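Side-chain contacts in ferric iron-binding protein HitA (Pseudomonas aeruginosa PAO1, PDB 6IWF), which binds ferric iron, probably as the solute-binding component of a bacterial iron-uptake system, and has been implicated in gallium internalization: residues A18-F23 against V31-G36; A54-T59 against Q243-M248; P63-L68 against G228-K233. All coordinates share one frame; numbering follows the deposited sequence.

Overall arrangement
Following the chain from the N terminus, contact 1 comes first and closes a short loop: only seven residues separate 18-23 from 31-36, which lie on the helix and the second strand of a beta-alpha-beta unit. Contact 2 opens next at 54-59, and contact 3 opens at 63-68. Contact 3 closes at 228-233, before contact 2 closes at 243-248, so the 63-68/228-233 loop lies wholly within the 54-59/243-248 loop. Contacts 1 and 2 meet where F23 packs on F244, with CD2 of each ring 3.5 Å apart. Contact 2 supplies strand 56-59 and contact 3 strand 224-231, antiparallel neighbours in the sheet. Together they tie helices 13-27, 238-248 and 63-70 to one sheet.

Contact 1: residues A18-F23 against V31-G36; sequences AIAKAF and VKIRKG
V31 packs both of its methyl groups on segment 18-23 of helix 13-27, each on a different residue. Its chi1 of 177° sets CG1 anti to the backbone N; in this setting V31 CG1 lies 3.6 Å from A20 CB, while V31 CG2 reaches F23 CD2 at 3.8 Å. The valine and phenylalanine side chains cross at about a right angle, and CG2 approaches the ring obliquely. K32, the next residue, points away from the helix, as strand alternation requires. I33 brings the chain back to the same face: with chi2 at -176° the CG1 arm is extended, and I33 CD1 comes 3.7 Å from A20 CB. The single methyl of A20 is thus touched by two strand residues, and its CA is 5.7 Å from that of V31, the nearest CA pair across the two segments. All three contacts are apolar; the two segments together bury 171 Å². The axis of the helical segment passes 8.8 Å from that of strand 31-35 and runs nearly antiparallel to it, at 167°. This is the geometry of a beta-alpha-beta crossover: strand 4-9, helix 13-27, then strand 30-35, which pairs in parallel with 4-9 through backbone bonds such as those of K32 with L5 and L7. F23 also touches L5 of that first strand, and helix 238-248 packs alongside, with F244 touching V31 and meeting the F23 ring edge to face.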
ATOM      1  N   ALA A  18       7.087  -8.697  12.960  1.00 15.10           N
ATOM      2  CA  ALA A  18       6.992  -7.877  14.163  1.00 13.17           C
ATOM      3  C   ALA A  18       5.628  -8.015  14.829  1.00 18.57           C
ATOM      4  O   ALA A  18       5.536  -8.190  16.052  1.00 16.99           O
ATOM      5  CB  ALA A  18       7.289  -6.411  13.829  1.00 15.56           C
ATOM      6  N   ILE A  19       4.548  -7.927  14.041  1.00 13.62           N
ATOM      7  CA  ILE A  19       3.226  -8.009  14.645  1.00 13.99           C
ATOM      8  C   ILE A  19       2.946  -9.434  15.115  1.00 11.45           C
ATOM      9  O   ILE A  19       2.301  -9.633  16.149  1.00 15.64           O
ATOM     10  CB  ILE A  19       2.145  -7.478  13.669  1.00 10.76           C
ATOM     11  CG1 ILE A  19       0.783  -7.395  14.357  1.00 10.16           C
ATOM     12  CG2 ILE A  19       2.057  -8.325  12.399  1.00 13.09           C
ATOM     13  CD1 ILE A  19       0.760  -6.463  15.548  1.00 13.98           C
ATOM     14  N   ALA A  20       3.445 -10.445  14.391  1.00 15.79           N
ATOM     15  CA  ALA A  20       3.269 -11.822  14.841  1.00 15.17           C
ATOM     16  C   ALA A  20       3.980 -12.050  16.165  1.00 17.71           C
ATOM     17  O   ALA A  20       3.455 -12.735  17.052  1.00 19.77           O
ATOM     18  CB  ALA A  20       3.787 -12.810  13.787  1.00 15.39           C
ATOM     19  N   LYS A  21       5.170 -11.466  16.321  1.00 15.09           N
ATOM     20  CA  LYS A  21       5.912 -11.609  17.571  1.00 22.99           C
ATOM     21  C   LYS A  21       5.178 -10.930  18.719  1.00 20.84           C
ATOM     22  O   LYS A  21       5.036 -11.505  19.805  1.00 19.56           O
ATOM     23  CB  LYS A  21       7.319 -11.027  17.414  1.00 18.50           C
ATOM     24  CG  LYS A  21       8.234 -11.257  18.626  1.00 25.67           C
ATOM     25  CD  LYS A  21       8.129 -12.691  19.144  1.00 31.06           C
ATOM     26  CE  LYS A  21       9.433 -13.159  19.788  1.00 35.72           C
ATOM     27  NZ  LYS A  21       9.216 -14.252  20.787  1.00 33.81           N
ATOM     28  N   ALA A  22       4.694  -9.705  18.491  1.00 19.31           N
ATOM     29  CA  ALA A  22       3.994  -8.977  19.545  1.00 18.91           C
ATOM     30  C   ALA A  22       2.742  -9.718  20.003  1.00 21.07           C
ATOM     31  O   ALA A  22       2.474  -9.809  21.206  1.00 20.87           O
ATOM     32  CB  ALA A  22       3.643  -7.564  19.074  1.00 20.55           C
ATOM     33  N   PHE A  23       1.958 -10.255  19.062  1.00 18.70           N
ATOM     34  CA  PHE A  23       0.761 -11.004  19.440  1.00 18.84           C
ATOM     35  C   PHE A  23       1.123 -12.270  20.210  1.00 18.77           C
ATOM     36  O   PHE A  23       0.470 -12.606  21.204  1.00 21.49           O
ATOM     37  CB  PHE A  23      -0.050 -11.363  18.190  1.00 12.60           C
ATOM     38  CG  PHE A  23      -1.366 -12.015  18.485  1.00 12.17           C
ATOM     39  CD1 PHE A  23      -2.440 -11.262  18.923  1.00 11.68           C
ATOM     40  CD2 PHE A  23      -1.536 -13.379  18.290  1.00 14.65           C
ATOM     41  CE1 PHE A  23      -3.656 -11.848  19.178  1.00 13.61           C
ATOM     42  CE2 PHE A  23      -2.753 -13.977  18.537  1.00 13.20           C
ATOM     43  CZ  PHE A  23      -3.812 -13.215  18.984  1.00 16.00           C
ATOM     44  N   VAL A  31       2.020 -17.852  16.080  1.00 21.47           N
ATOM     45  CA  VAL A  31       1.629 -17.330  14.773  1.00 18.77           C
ATOM     46  C   VAL A  31       2.630 -17.838  13.745  1.00 18.77           C
ATOM     47  O   VAL A  31       3.811 -17.471  13.787  1.00 24.86           O
ATOM     48  CB  VAL A  31       1.567 -15.798  14.753  1.00 16.49           C
ATOM     49  CG1 VAL A  31       1.241 -15.315  13.350  1.00 20.06           C
ATOM     50  CG2 VAL A  31       0.544 -15.283  15.755  1.00 16.53           C
ATOM     51  N   LYS A  32       2.156 -18.670  12.819  1.00 13.57           N
ATOM     52  CA  LYS A  32       2.939 -19.138  11.682  1.00 13.17           C
ATOM     53  C   LYS A  32       2.664 -18.215  10.498  1.00 16.98           C
ATOM     54  O   LYS A  32       1.520 -17.808  10.291  1.00 17.77           O
ATOM     55  CB  LYS A  32       2.546 -20.578  11.345  1.00 18.27           C
ATOM     56  CG  LYS A  32       3.302 -21.213  10.203  1.00 28.75           C
ATOM     57  CD  LYS A  32       2.639 -22.526   9.793  1.00 31.77           C
ATOM     58  CE  LYS A  32       3.512 -23.306   8.815  1.00 37.42           C
ATOM     59  NZ  LYS A  32       4.147 -22.411   7.801  1.00 38.60           N
ATOM     60  N   ILE A  33       3.707 -17.872   9.734  1.00 15.94           N
ATOM     61  CA  ILE A  33       3.588 -16.872   8.664  1.00 16.89           C
ATOM     62  C   ILE A  33       3.877 -17.515   7.314  1.00 22.25           C
ATOM     63  O   ILE A  33       4.969 -18.052   7.089  1.00 21.48           O
ATOM     64  CB  ILE A  33       4.512 -15.663   8.878  1.00 20.33           C
ATOM     65  CG1 ILE A  33       4.213 -14.988  10.214  1.00 19.05           C
ATOM     66  CG2 ILE A  33       4.353 -14.659   7.710  1.00 14.19           C
ATOM     67  CD1 ILE A  33       5.025 -13.736  10.454  1.00 20.54           C
ATOM     68  N   ARG A  34       2.907 -17.419   6.406  1.00 15.45           N
ATOM     69  CA  ARG A  34       3.082 -17.773   5.002  1.00 15.44           C
ATOM     70  C   ARG A  34       3.315 -16.474   4.236  1.00 19.94           C
ATOM     71  O   ARG A  34       2.416 -15.635   4.130  1.00 14.70           O
ATOM     72  CB  ARG A  34       1.861 -18.527   4.481  1.00 16.84           C
ATOM     73  CG  ARG A  34       2.124 -19.377   3.241  1.00 24.01           C
ATOM     74  CD  ARG A  34       1.915 -18.582   1.971  1.00 25.66           C
ATOM     75  NE  ARG A  34       1.799 -19.444   0.795  1.00 32.34           N
ATOM     76  CZ  ARG A  34       2.827 -19.804   0.032  1.00 37.11           C
ATOM     77  NH1 ARG A  34       2.634 -20.591  -1.021  1.00 32.98           N
ATOM     78  NH2 ARG A  34       4.050 -19.379   0.324  1.00 37.16           N
ATOM     79  N   LYS A  35       4.533 -16.288   3.735  1.00 20.89           N
ATOM     80  CA  LYS A  35       4.899 -15.058   3.057  1.00 16.92           C
ATOM     81  C   LYS A  35       4.602 -15.166   1.569  1.00 16.94           C
ATOM     82  O   LYS A  35       4.871 -16.196   0.946  1.00 18.83           O
ATOM     83  CB  LYS A  35       6.383 -14.754   3.272  1.00 20.69           C
ATOM     84  CG  LYS A  35       6.815 -13.442   2.676  1.00 19.40           C
ATOM     85  CD  LYS A  35       6.285 -12.259   3.479  1.00 16.60           C
ATOM     86  CE  LYS A  35       6.568 -10.949   2.770  1.00 19.74           C
ATOM     87  NZ  LYS A  35       5.496 -10.583   1.794  1.00 17.09           N
ATOM     88  N   GLY A  36       4.035 -14.105   1.007  1.00 14.96           N
ATOM     89  CA  GLY A  36       3.773 -14.084  -0.422  1.00 16.35           C
ATOM     90  C   GLY A  36       3.395 -12.688  -0.860  1.00 13.10           C
ATOM     91  O   GLY A  36       3.301 -11.760  -0.053  1.00 14.73           O
TER

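Contact 2: residues A54-T59 against Q243-M248; sequences ADVLYT and QFVAFM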
ATOM      1  N   ALA A  54      -5.252 -20.702   6.119  1.00 17.02           N
ATOM      2  CA  ALA A  54      -5.136 -19.295   6.487  1.00 11.44           C
ATOM      3  C   ALA A  54      -6.203 -18.905   7.500  1.00  9.39           C
ATOM      4  O   ALA A  54      -7.389 -19.202   7.326  1.00 11.83           O
ATOM      5  CB  ALA A  54      -5.253 -18.411   5.245  1.00 11.69           C
ATOM      6  N   ASP A  55      -5.777 -18.230   8.563  1.00 11.48           N
ATOM      7  CA  ASP A  55      -6.704 -17.667   9.532  1.00  9.03           C
ATOM      8  C   ASP A  55      -6.887 -16.166   9.359  1.00  6.48           C
ATOM      9  O   ASP A  55      -8.006 -15.665   9.515  1.00  8.16           O
ATOM     10  CB  ASP A  55      -6.211 -17.964  10.951  1.00  9.60           C
ATOM     11  CG  ASP A  55      -6.193 -19.445  11.252  1.00 14.04           C
ATOM     12  OD1 ASP A  55      -7.284 -20.064  11.202  1.00 13.15           O
ATOM     13  OD2 ASP A  55      -5.095 -19.990  11.504  1.00 12.31           O
ATOM     14  N   VAL A  56      -5.805 -15.462   9.034  1.00  8.20           N
ATOM     15  CA  VAL A  56      -5.776 -14.012   8.866  1.00  8.05           C
ATOM     16  C   VAL A  56      -4.984 -13.714   7.602  1.00 10.22           C
ATOM     17  O   VAL A  56      -3.957 -14.350   7.340  1.00 10.56           O
ATOM     18  CB  VAL A  56      -5.146 -13.309  10.093  1.00  8.05           C
ATOM     19  CG1 VAL A  56      -4.967 -11.812   9.847  1.00  9.64           C
ATOM     20  CG2 VAL A  56      -6.000 -13.542  11.342  1.00  8.46           C
ATOM     21  N   LEU A  57      -5.481 -12.769   6.804  1.00  5.49           N
ATOM     22  CA  LEU A  57      -4.769 -12.264   5.639  1.00  7.90           C
ATOM     23  C   LEU A  57      -4.390 -10.811   5.881  1.00  6.34           C
ATOM     24  O   LEU A  57      -5.219 -10.019   6.331  1.00  7.99           O
ATOM     25  CB  LEU A  57      -5.624 -12.379   4.382  1.00  7.05           C
ATOM     26  CG  LEU A  57      -5.067 -11.732   3.105  1.00  8.59           C
ATOM     27  CD1 LEU A  57      -3.815 -12.431   2.612  1.00 11.90           C
ATOM     28  CD2 LEU A  57      -6.142 -11.705   2.026  1.00  9.63           C
ATOM     29  N   TYR A  58      -3.144 -10.464   5.570  1.00  7.73           N
ATOM     30  CA  TYR A  58      -2.615  -9.119   5.771  1.00  7.70           C
ATOM     31  C   TYR A  58      -2.004  -8.695   4.449  1.00  7.29           C
ATOM     32  O   TYR A  58      -1.100  -9.375   3.953  1.00 10.10           O
ATOM     33  CB  TYR A  58      -1.568  -9.144   6.891  1.00  8.30           C
ATOM     34  CG  TYR A  58      -0.980  -7.822   7.347  1.00  8.95           C
ATOM     35  CD1 TYR A  58      -1.570  -6.599   7.049  1.00  7.49           C
ATOM     36  CD2 TYR A  58       0.185  -7.818   8.100  1.00  9.48           C
ATOM     37  CE1 TYR A  58      -0.998  -5.399   7.511  1.00 12.61           C
ATOM     38  CE2 TYR A  58       0.755  -6.646   8.551  1.00  9.34           C
ATOM     39  CZ  TYR A  58       0.172  -5.451   8.258  1.00 10.66           C
ATOM     40  OH  TYR A  58       0.772  -4.308   8.733  1.00 14.36           O
ATOM     41  N   THR A  59      -2.534  -7.628   3.843  1.00  7.30           N
ATOM     42  CA  THR A  59      -2.094  -7.223   2.513  1.00 10.19           C
ATOM     43  C   THR A  59      -1.536  -5.804   2.511  1.00 10.02           C
ATOM     44  O   THR A  59      -1.931  -4.947   3.311  1.00 10.43           O
ATOM     45  CB  THR A  59      -3.227  -7.303   1.485  1.00 10.26           C
ATOM     46  OG1 THR A  59      -4.295  -6.428   1.867  1.00 11.11           O
ATOM     47  CG2 THR A  59      -3.734  -8.738   1.344  1.00 12.47           C
ATOM     48  N   GLN A 243      -9.279 -11.926  17.463  1.00 11.75           N
ATOM     49  CA  GLN A 243      -8.391 -11.310  18.444  1.00 10.35           C
ATOM     50  C   GLN A 243      -7.140 -10.752  17.779  1.00 11.95           C
ATOM     51  O   GLN A 243      -6.655  -9.670  18.147  1.00 11.15           O
ATOM     52  CB  GLN A 243      -8.015 -12.352  19.495  1.00 12.29           C
ATOM     53  CG  GLN A 243      -7.234 -11.847  20.662  1.00 21.27           C
ATOM     54  CD  GLN A 243      -7.079 -12.929  21.710  1.00 25.95           C
ATOM     55  OE1 GLN A 243      -7.837 -13.899  21.721  1.00 24.30           O
ATOM     56  NE2 GLN A 243      -6.087 -12.776  22.585  1.00 33.07           N
ATOM     57  N   PHE A 244      -6.591 -11.491  16.815  1.00  9.31           N
ATOM     58  CA  PHE A 244      -5.378 -11.048  16.139  1.00  8.52           C
ATOM     59  C   PHE A 244      -5.607  -9.746  15.374  1.00 10.58           C
ATOM     60  O   PHE A 244      -4.804  -8.811  15.474  1.00  8.86           O
ATOM     61  CB  PHE A 244      -4.869 -12.140  15.201  1.00  7.77           C
ATOM     62  CG  PHE A 244      -3.568 -11.802  14.557  1.00 10.35           C
ATOM     63  CD1 PHE A 244      -3.526 -11.077  13.363  1.00 11.44           C
ATOM     64  CD2 PHE A 244      -2.372 -12.161  15.162  1.00 11.97           C
ATOM     65  CE1 PHE A 244      -2.310 -10.737  12.782  1.00  8.53           C
ATOM     66  CE2 PHE A 244      -1.156 -11.829  14.583  1.00 15.81           C
ATOM     67  CZ  PHE A 244      -1.126 -11.124  13.389  1.00 13.02           C
ATOM     68  N   VAL A 245      -6.685  -9.673  14.587  1.00  8.86           N
ATOM     69  CA  VAL A 245      -6.923  -8.461  13.800  1.00  6.85           C
ATOM     70  C   VAL A 245      -7.201  -7.281  14.724  1.00  8.66           C
ATOM     71  O   VAL A 245      -6.709  -6.170  14.499  1.00  8.54           O
ATOM     72  CB  VAL A 245      -8.059  -8.669  12.781  1.00  6.52           C
ATOM     73  CG1 VAL A 245      -8.389  -7.353  12.105  1.00  7.53           C
ATOM     74  CG2 VAL A 245      -7.625  -9.668  11.725  1.00  5.48           C
ATOM     75  N   ALA A 246      -7.939  -7.518  15.812  1.00  9.97           N
ATOM     76  CA  ALA A 246      -8.141  -6.466  16.802  1.00  9.80           C
ATOM     77  C   ALA A 246      -6.812  -5.995  17.389  1.00  9.81           C
ATOM     78  O   ALA A 246      -6.614  -4.792  17.611  1.00 12.64           O
ATOM     79  CB  ALA A 246      -9.084  -6.963  17.898  1.00 12.47           C
ATOM     80  N   PHE A 247      -5.883  -6.921  17.629  1.00  9.44           N
ATOM     81  CA  PHE A 247      -4.598  -6.534  18.199  1.00 11.29           C
ATOM     82  C   PHE A 247      -3.772  -5.721  17.206  1.00 12.76           C
ATOM     83  O   PHE A 247      -2.990  -4.853  17.614  1.00 11.74           O
ATOM     84  CB  PHE A 247      -3.846  -7.780  18.675  1.00 15.48           C
ATOM     85  CG  PHE A 247      -2.487  -7.498  19.224  1.00 15.82           C
ATOM     86  CD1 PHE A 247      -2.334  -7.036  20.522  1.00 17.82           C
ATOM     87  CD2 PHE A 247      -1.359  -7.692  18.444  1.00 11.73           C
ATOM     88  CE1 PHE A 247      -1.080  -6.764  21.025  1.00 19.01           C
ATOM     89  CE2 PHE A 247      -0.101  -7.428  18.945  1.00 19.26           C
ATOM     90  CZ  PHE A 247       0.034  -6.967  20.248  1.00 21.04           C
ATOM     91  N   MET A 248      -3.965  -5.944  15.904  1.00 11.34           N
ATOM     92  CA  MET A 248      -3.248  -5.139  14.920  1.00  7.54           C
ATOM     93  C   MET A 248      -3.609  -3.667  15.032  1.00 10.42           C
ATOM     94  O   MET A 248      -2.814  -2.807  14.639  1.00 12.18           O
ATOM     95  CB  MET A 248      -3.544  -5.646  13.506  1.00  7.23           C
ATOM     96  CG  MET A 248      -3.156  -7.096  13.282  1.00 10.25           C
ATOM     97  SD  MET A 248      -3.568  -7.565  11.583  1.00  9.00           S
ATOM     98  CE  MET A 248      -2.210  -6.760  10.720  1.00 11.02           C
TER
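The Y58 ring carries the terminal methyl of M248 on one face, in a CH-pi contact with almost ideal centring. M248 CE lies 3.4 Å from the centroid of the Y58 ring and only 2° off its normal. The equal spacing of the ring atoms confirms this, since each of the six Y58 ring carbons is 3.7 Å from M248 CE. A Met-aromatic contact accompanies it at longer range: M248 SD is 5.0 Å from the same centroid and 10° off the normal, so sulfur and methyl rise from the ring almost in line, with the methyl between. The chain of M248 runs extended through chi2 and then bends at chi3 (76°), bringing CE over the ring. Y58 itself lies near the iron site, its side chain about 8 Å at nearest approach from those of H12 and E60, residues that bind ferric iron in a structure of this protein; no iron is bound to the chain here.

The contact belongs to the alpha/beta layering of the bacterial solute-binding fold. Strand 56-59 lies between strand 4-9, parallel to it, and strand 224-231, antiparallel. Helix 238-248 packs on one face of this sheet, where V56 and Y58 point. L57 turns the other way, to helix 63-70.

The remaining contacts are plain apolar packing around one valine. V56 CG1 sits 3.9 Å from F244 CD1, approaching that ring obliquely, and the same V56 CG1 is 3.9 Å from V245 CG2, so this one methyl meets two consecutive helix residues. The other methyl, V56 CG2, is also near F244 CD1, at 4.0 Å.

Contact 3: residues P63-L68 against G228-K233; sequences PPLIRL and GAAVLK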
ATOM      1  N   PRO A  63      -7.109  -3.806  -3.041  1.00 11.70           N
ATOM      2  CA  PRO A  63      -7.808  -4.581  -4.116  1.00 10.00           C
ATOM      3  C   PRO A  63      -7.952  -6.068  -3.812  1.00  9.16           C
ATOM      4  O   PRO A  63      -9.050  -6.615  -4.006  1.00 11.07           O
ATOM      5  CB  PRO A  63      -6.932  -4.325  -5.352  1.00 10.49           C
ATOM      6  CG  PRO A  63      -6.507  -2.894  -5.143  1.00 14.04           C
ATOM      7  CD  PRO A  63      -6.206  -2.797  -3.649  1.00 10.52           C
ATOM      8  N   PRO A  64      -6.918  -6.772  -3.324  1.00  8.98           N
ATOM      9  CA  PRO A  64      -7.136  -8.198  -3.003  1.00  9.95           C
ATOM     10  C   PRO A  64      -8.193  -8.429  -1.938  1.00 10.77           C
ATOM     11  O   PRO A  64      -8.881  -9.462  -1.969  1.00 11.18           O
ATOM     12  CB  PRO A  64      -5.755  -8.679  -2.525  1.00 14.49           C
ATOM     13  CG  PRO A  64      -4.799  -7.672  -3.042  1.00 18.24           C
ATOM     14  CD  PRO A  64      -5.523  -6.377  -3.049  1.00 13.19           C
ATOM     15  N   LEU A  65      -8.321  -7.518  -0.970  1.00 10.37           N
ATOM     16  CA  LEU A  65      -9.333  -7.699   0.065  1.00  9.17           C
ATOM     17  C   LEU A  65     -10.723  -7.455  -0.493  1.00  9.82           C
ATOM     18  O   LEU A  65     -11.671  -8.172  -0.148  1.00  8.95           O
ATOM     19  CB  LEU A  65      -9.069  -6.766   1.248  1.00 10.24           C
ATOM     20  CG  LEU A  65      -7.724  -6.931   1.942  1.00 10.20           C
ATOM     21  CD1 LEU A  65      -7.519  -5.794   2.954  1.00  7.92           C
ATOM     22  CD2 LEU A  65      -7.660  -8.281   2.617  1.00  9.71           C
ATOM     23  N   ILE A  66     -10.867  -6.438  -1.348  1.00  9.15           N
ATOM     24  CA  ILE A  66     -12.156  -6.183  -1.973  1.00  8.64           C
ATOM     25  C   ILE A  66     -12.548  -7.373  -2.832  1.00  9.22           C
ATOM     26  O   ILE A  66     -13.712  -7.790  -2.837  1.00 11.92           O
ATOM     27  CB  ILE A  66     -12.110  -4.863  -2.773  1.00 12.49           C
ATOM     28  CG1 ILE A  66     -11.995  -3.677  -1.799  1.00 14.50           C
ATOM     29  CG2 ILE A  66     -13.356  -4.708  -3.649  1.00 12.67           C
ATOM     30  CD1 ILE A  66     -11.637  -2.384  -2.458  1.00 15.45           C
ATOM     31  N   ARG A  67     -11.563  -7.985  -3.508  1.00  9.44           N
ATOM     32  CA  ARG A  67     -11.816  -9.181  -4.318  1.00 11.11           C
ATOM     33  C   ARG A  67     -12.309 -10.334  -3.450  1.00 12.52           C
ATOM     34  O   ARG A  67     -13.355 -10.933  -3.730  1.00  9.71           O
ATOM     35  CB  ARG A  67     -10.542  -9.582  -5.080  1.00 12.30           C
ATOM     36  CG  ARG A  67     -10.604 -10.942  -5.813  1.00 18.15           C
ATOM     37  CD  ARG A  67      -9.200 -11.484  -6.159  1.00 18.43           C
ATOM     38  NE  ARG A  67      -9.255 -12.828  -6.737  1.00 25.12           N
ATOM     39  CZ  ARG A  67      -8.204 -13.628  -6.894  1.00 24.87           C
ATOM     40  NH1 ARG A  67      -6.998 -13.232  -6.517  1.00 26.26           N
ATOM     41  NH2 ARG A  67      -8.358 -14.834  -7.431  1.00 30.54           N
ATOM     42  N   LEU A  68     -11.570 -10.649  -2.378  1.00  8.34           N
ATOM     43  CA  LEU A  68     -11.939 -11.765  -1.511  1.00 10.83           C
ATOM     44  C   LEU A  68     -13.245 -11.498  -0.775  1.00  9.81           C
ATOM     45  O   LEU A  68     -14.011 -12.434  -0.494  1.00  8.87           O
ATOM     46  CB  LEU A  68     -10.817 -12.033  -0.506  1.00  9.75           C
ATOM     47  CG  LEU A  68      -9.512 -12.584  -1.084  1.00 12.55           C
ATOM     48  CD1 LEU A  68      -8.582 -12.942   0.043  1.00 15.81           C
ATOM     49  CD2 LEU A  68      -9.764 -13.800  -1.929  1.00 14.79           C
ATOM     50  N   GLY A 228      -4.416  -3.552   4.592  1.00  8.21           N
ATOM     51  CA  GLY A 228      -5.550  -4.048   5.345  1.00  8.15           C
ATOM     52  C   GLY A 228      -5.389  -5.476   5.811  1.00  6.09           C
ATOM     53  O   GLY A 228      -4.436  -6.180   5.471  1.00  7.88           O
ATOM     54  N   ALA A 229      -6.362  -5.900   6.610  1.00  6.68           N
ATOM     55  CA  ALA A 229      -6.325  -7.240   7.160  1.00  5.95           C
ATOM     56  C   ALA A 229      -7.735  -7.785   7.286  1.00  4.57           C
ATOM     57  O   ALA A 229      -8.717  -7.041   7.327  1.00  5.58           O
ATOM     58  CB  ALA A 229      -5.641  -7.285   8.529  1.00  6.11           C
ATOM     59  N   ALA A 230      -7.818  -9.103   7.372  1.00  6.01           N
ATOM     60  CA  ALA A 230      -9.114  -9.765   7.383  1.00  5.77           C
ATOM     61  C   ALA A 230      -8.963 -11.137   8.014  1.00  4.21           C
ATOM     62  O   ALA A 230      -7.887 -11.729   7.988  1.00  5.60           O
ATOM     63  CB  ALA A 230      -9.692  -9.897   5.965  1.00  5.82           C
ATOM     64  N   VAL A 231     -10.063 -11.621   8.588  1.00  4.51           N
ATOM     65  CA  VAL A 231     -10.203 -12.991   9.078  1.00  6.45           C
ATOM     66  C   VAL A 231     -10.858 -13.836   7.990  1.00  6.52           C
ATOM     67  O   VAL A 231     -11.865 -13.429   7.408  1.00 10.15           O
ATOM     68  CB  VAL A 231     -11.056 -13.012  10.356  1.00  8.84           C
ATOM     69  CG1 VAL A 231     -11.344 -14.461  10.795  1.00  8.59           C
ATOM     70  CG2 VAL A 231     -10.360 -12.216  11.458  1.00  8.32           C
ATOM     71  N   LEU A 232     -10.321 -15.030   7.740  1.00  7.99           N
ATOM     72  CA  LEU A 232     -10.909 -15.901   6.727  1.00 10.32           C
ATOM     73  C   LEU A 232     -12.155 -16.578   7.284  1.00 10.99           C
ATOM     74  O   LEU A 232     -12.165 -17.043   8.428  1.00 13.64           O
ATOM     75  CB  LEU A 232      -9.903 -16.954   6.257  1.00  9.97           C
ATOM     76  CG  LEU A 232      -8.850 -16.532   5.231  1.00 10.63           C
ATOM     77  CD1 LEU A 232      -9.522 -15.915   4.003  1.00 17.45           C
ATOM     78  CD2 LEU A 232      -7.804 -15.582   5.818  1.00 11.67           C
ATOM     79  N   LYS A 233     -13.219 -16.615   6.475  1.00 11.90           N
ATOM     80  CA  LYS A 233     -14.451 -17.265   6.910  1.00 13.46           C
ATOM     81  C   LYS A 233     -14.219 -18.733   7.233  1.00 12.00           C
ATOM     82  O   LYS A 233     -14.878 -19.292   8.122  1.00 13.95           O
ATOM     83  CB  LYS A 233     -15.518 -17.119   5.823  1.00 23.16           C
ATOM     84  CG  LYS A 233     -16.939 -17.111   6.335  1.00 21.36           C
ATOM     85  CD  LYS A 233     -17.799 -16.172   5.504  1.00 27.29           C
ATOM     86  CE  LYS A 233     -19.177 -16.745   5.251  1.00 33.13           C
ATOM     87  NZ  LYS A 233     -20.034 -15.736   4.564  1.00 35.24           N
TER
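L65 makes every close approach in this contact through its two methyl groups, one against strand backbone and the other against a side chain. The backbone packing is the closer. L65 CD1 lies 3.6 Å from G228 CA, and the same L65 CD1 is 3.8 Å from A229 N, so the methyl rests directly on main-chain atoms where the glycine has no side chain to hold it off. A chi1 of -59° sets CG of L65 opposite its own carbonyl carbon, and from there CD1 reaches G228 while CD2 is directed to A230.

Side-chain packing is looser. L65 CD2 faces A230 CB at 4.2 Å. A229, touched only at its backbone N, directs its CB away, to the face where M248 lies.

The axes of helix 63-68 and strand 228-231 are 9.0 Å apart and inclined by 27°, so helix and strand run in roughly the same direction. Strand 56-59 lies beside 224-231, joined to it by backbone bonds of G228 with T59 and of A230 with L57. L65 touches the side chains of L57 and T59 as well, and therefore spans both strands of the antiparallel pair.

All four touching residues are buried, and the 146 Å² buried between the segments is nonpolar in its side-chain part. With no polar bond between them, helix and strand are fitted together by shape and dispersion, and the short approach of the leucine methyl to the bare glycine CA is consistent with a close fit at that point.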